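Local coordinates for Lmo0651 protein (Listeria monocytogenes serovar 1/2a, PDB 6EP3) that controls expression of the Agr system and mediates virulence, probably as a DNA-binding transcription factor of the GntR family, at residues B[108-113]-B[138-143]. Sequence-based numbering, arbitrary orientation.
Sequences EKLYAR and LCLISF. With SO4 (sulfate ion), chain O.
L110 and C139 bring their CA atoms to 6.1 Å where helix 107-123 and helix 126-142 run nearly antiparallel; the axes of the two short segments pass 9.8 Å apart, with 167° between their directions. C139 and L110 fill the space between the helices together. The SG of C139, anti to the backbone N (chi1 -170°), reaches across to 3.5 Å from CE of K109, while its CB meets both CD1 of L110 and NH1 of R113. L110 divides its two methyls: CD1 rests on C139 CB and on CD2 of L140, whereas CD2 lies 3.9 Å from CE2 of F143, at the edge of the ring and near its plane. The side chains of L110 and F143 cross at about a right angle, and L190 of helix 173-192 touches both, extending the apolar layer into the bundle.

Polar groups border this apolar patch. A bend at chi2 (-96°) turns the R113 guanidinium so that NE and NH2 both donate to O4 of a sulfate ion, probably from the crystallisation liquor, each at 3.2 Å and somewhat bent; NH1, beside C139 CB, bonds the carbonyl O of R135, tying the arginine to the preceding turn of the partner helix. S142 OG turns back on its own helix, donating to C139 O at 2.8 Å, and that same carbonyl oxygen lies over one face of the F143 ring, offset toward its rim.

The arrangement illustrates an antiparallel helical hairpin packed at its open end, far from its short connection, within the all-helical FCD domain of FadR-like GntR regulators.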
ATOM      1  N   GLU B 108       1.860  -3.207 -26.227  1.00 52.24           N
ATOM      2  CA  GLU B 108       0.607  -3.521 -26.908  1.00 54.84           C
ATOM      3  C   GLU B 108      -0.563  -3.487 -25.937  1.00 54.20           C
ATOM      4  O   GLU B 108      -1.642  -2.973 -26.263  1.00 54.13           O
ATOM      5  CB  GLU B 108       0.704  -4.889 -27.575  1.00 57.96           C
ATOM      6  CG  GLU B 108       1.746  -4.960 -28.667  1.00 62.67           C
ATOM      7  CD  GLU B 108       2.157  -6.381 -28.965  1.00 88.55           C
ATOM      8  OE1 GLU B 108       1.820  -7.274 -28.158  1.00 95.83           O
ATOM      9  OE2 GLU B 108       2.818  -6.605 -30.002  1.00101.30           O
ATOM     10  N   LYS B 109      -0.356  -4.006 -24.727  1.00 51.46           N
ATOM     11  CA  LYS B 109      -1.367  -3.871 -23.687  1.00 45.73           C
ATOM     12  C   LYS B 109      -1.608  -2.407 -23.353  1.00 48.92           C
ATOM     13  O   LYS B 109      -2.753  -1.988 -23.154  1.00 65.91           O
ATOM     14  CB  LYS B 109      -0.943  -4.651 -22.442  1.00 54.21           C
ATOM     15  CG  LYS B 109      -2.073  -4.913 -21.462  1.00 71.73           C
ATOM     16  CD  LYS B 109      -1.618  -5.793 -20.307  1.00 78.98           C
ATOM     17  CE  LYS B 109      -0.568  -5.091 -19.458  1.00 87.10           C
ATOM     18  NZ  LYS B 109      -0.271  -5.813 -18.187  1.00 82.68           N
ATOM     19  N   LEU B 110      -0.541  -1.609 -23.299  1.00 50.47           N
ATOM     20  CA  LEU B 110      -0.695  -0.189 -23.011  1.00 49.04           C
ATOM     21  C   LEU B 110      -1.492   0.505 -24.107  1.00 52.06           C
ATOM     22  O   LEU B 110      -2.352   1.348 -23.826  1.00 54.60           O
ATOM     23  CB  LEU B 110       0.680   0.459 -22.851  1.00 49.38           C
ATOM     24  CG  LEU B 110       0.742   1.884 -22.307  1.00 46.48           C
ATOM     25  CD1 LEU B 110       0.442   1.898 -20.815  1.00 43.05           C
ATOM     26  CD2 LEU B 110       2.108   2.477 -22.583  1.00 43.08           C
ATOM     27  N   TYR B 111      -1.207   0.169 -25.366  1.00 59.55           N
ATOM     28  CA  TYR B 111      -1.976   0.727 -26.472  1.00 56.38           C
ATOM     29  C   TYR B 111      -3.445   0.348 -26.356  1.00 54.19           C
ATOM     30  O   TYR B 111      -4.329   1.188 -26.565  1.00 54.24           O
ATOM     31  CB  TYR B 111      -1.386   0.250 -27.798  1.00 53.11           C
ATOM     32  CG  TYR B 111      -1.987   0.896 -29.021  1.00 54.90           C
ATOM     33  CD1 TYR B 111      -1.621   2.179 -29.399  1.00 56.70           C
ATOM     34  CD2 TYR B 111      -2.898   0.212 -29.812  1.00 55.73           C
ATOM     35  CE1 TYR B 111      -2.158   2.771 -30.524  1.00 62.02           C
ATOM     36  CE2 TYR B 111      -3.441   0.794 -30.945  1.00 64.71           C
ATOM     37  CZ  TYR B 111      -3.067   2.075 -31.294  1.00 65.46           C
ATOM     38  OH  TYR B 111      -3.605   2.664 -32.412  1.00 70.04           O
ATOM     39  N   ALA B 112      -3.725  -0.906 -25.996  1.00 41.01           N
ATOM     40  CA  ALA B 112      -5.113  -1.324 -25.816  1.00 50.33           C
ATOM     41  C   ALA B 112      -5.792  -0.534 -24.702  1.00 53.67           C
ATOM     42  O   ALA B 112      -6.960  -0.151 -24.830  1.00 55.62           O
ATOM     43  CB  ALA B 112      -5.179  -2.823 -25.532  1.00 53.32           C
ATOM     44  N   ARG B 113      -5.073  -0.275 -23.603  1.00 52.64           N
ATOM     45  CA  ARG B 113      -5.660   0.480 -22.493  1.00 48.40           C
ATOM     46  C   ARG B 113      -5.931   1.930 -22.885  1.00 46.98           C
ATOM     47  O   ARG B 113      -6.990   2.487 -22.556  1.00 51.80           O
ATOM     48  CB  ARG B 113      -4.740   0.433 -21.271  1.00 53.35           C
ATOM     49  CG  ARG B 113      -4.334  -0.959 -20.797  1.00 54.43           C
ATOM     50  CD  ARG B 113      -5.225  -1.450 -19.668  1.00 61.71           C
ATOM     51  NE  ARG B 113      -5.015  -2.864 -19.366  1.00 62.48           N
ATOM     52  CZ  ARG B 113      -4.397  -3.316 -18.277  1.00 79.78           C
ATOM     53  NH1 ARG B 113      -3.922  -2.466 -17.368  1.00 74.05           N
ATOM     54  NH2 ARG B 113      -4.256  -4.620 -18.089  1.00 86.26           N
ATOM     55  N   LEU B 138      -1.992   1.822 -14.352  1.00 46.28           N
ATOM     56  CA  LEU B 138      -1.551   0.565 -13.751  1.00 53.43           C
ATOM     57  C   LEU B 138      -0.633  -0.203 -14.686  1.00 54.43           C
ATOM     58  O   LEU B 138       0.299  -0.871 -14.236  1.00 47.97           O
ATOM     59  CB  LEU B 138      -2.756  -0.304 -13.388  1.00 46.10           C
ATOM     60  CG  LEU B 138      -3.599   0.083 -12.172  1.00 49.35           C
ATOM     61  CD1 LEU B 138      -4.793  -0.851 -12.043  1.00 47.55           C
ATOM     62  CD2 LEU B 138      -2.765   0.073 -10.907  1.00 42.82           C
ATOM     63  N   CYS B 139      -0.896  -0.139 -15.989  1.00 47.31           N
ATOM     64  CA  CYS B 139      -0.019  -0.777 -16.965  1.00 44.62           C
ATOM     65  C   CYS B 139       1.358  -0.118 -16.963  1.00 41.71           C
ATOM     66  O   CYS B 139       2.402  -0.797 -16.972  1.00 47.94           O
ATOM     67  CB  CYS B 139      -0.673  -0.706 -18.349  1.00 42.19           C
ATOM     68  SG  CYS B 139       0.144  -1.669 -19.594  1.00 56.90           S
ATOM     69  N   LEU B 140       1.373   1.217 -16.952  1.00 44.20           N
ATOM     70  CA  LEU B 140       2.636   1.933 -16.799  1.00 51.94           C
ATOM     71  C   LEU B 140       3.398   1.452 -15.568  1.00 60.54           C
ATOM     72  O   LEU B 140       4.607   1.198 -15.629  1.00 59.26           O
ATOM     73  CB  LEU B 140       2.378   3.435 -16.688  1.00 54.03           C
ATOM     74  CG  LEU B 140       2.049   4.169 -17.982  1.00 55.17           C
ATOM     75  CD1 LEU B 140       1.897   5.651 -17.699  1.00 47.81           C
ATOM     76  CD2 LEU B 140       3.138   3.923 -19.009  1.00 58.57           C
ATOM     77  N   ILE B 141       2.692   1.291 -14.449  1.00 61.09           N
ATOM     78  CA  ILE B 141       3.356   0.890 -13.208  1.00 53.66           C
ATOM     79  C   ILE B 141       3.810  -0.562 -13.280  1.00 60.42           C
ATOM     80  O   ILE B 141       4.885  -0.918 -12.781  1.00 59.74           O
ATOM     81  CB  ILE B 141       2.430   1.137 -12.005  1.00 47.76           C
ATOM     82  CG1 ILE B 141       2.150   2.630 -11.877  1.00 48.86           C
ATOM     83  CG2 ILE B 141       3.056   0.592 -10.725  1.00 40.89           C
ATOM     84  CD1 ILE B 141       1.347   2.994 -10.675  1.00 51.71           C
ATOM     85  N   SER B 142       3.005  -1.422 -13.904  1.00 55.56           N
ATOM     86  CA  SER B 142       3.368  -2.820 -14.065  1.00 53.35           C
ATOM     87  C   SER B 142       4.614  -2.974 -14.910  1.00 51.25           C
ATOM     88  O   SER B 142       5.281  -4.011 -14.835  1.00 56.58           O
ATOM     89  CB  SER B 142       2.220  -3.593 -14.713  1.00 46.96           C
ATOM     90  OG  SER B 142       2.292  -3.497 -16.127  1.00 45.38           O
ATOM     91  N   PHE B 143       4.942  -1.961 -15.713  1.00 53.49           N
ATOM     92  CA  PHE B 143       6.214  -2.014 -16.428  1.00 55.61           C
ATOM     93  C   PHE B 143       7.406  -2.206 -15.490  1.00 67.85           C
ATOM     94  O   PHE B 143       8.470  -2.639 -15.942  1.00 71.57           O
ATOM     95  CB  PHE B 143       6.405  -0.753 -17.273  1.00 55.26           C
ATOM     96  CG  PHE B 143       5.518  -0.699 -18.491  1.00 52.24           C
ATOM     97  CD1 PHE B 143       4.802  -1.816 -18.893  1.00 52.67           C
ATOM     98  CD2 PHE B 143       5.408   0.465 -19.233  1.00 60.12           C
ATOM     99  CE1 PHE B 143       3.987  -1.772 -20.014  1.00 62.72           C
ATOM    100  CE2 PHE B 143       4.600   0.517 -20.350  1.00 62.46           C
ATOM    101  CZ  PHE B 143       3.886  -0.606 -20.742  1.00 69.63           C
TER
HETATM  102  S   SO4 O 304      -5.462  -7.110 -20.976  1.00130.98           S
HETATM  103  O1  SO4 O 304      -4.163  -7.777 -20.975  1.00133.59           O
HETATM  104  O2  SO4 O 304      -6.222  -7.527 -19.801  1.00125.13           O
HETATM  105  O3  SO4 O 304      -6.185  -7.475 -22.191  1.00126.30           O
HETATM  106  O4  SO4 O 304      -5.272  -5.662 -20.938  1.00129.37           O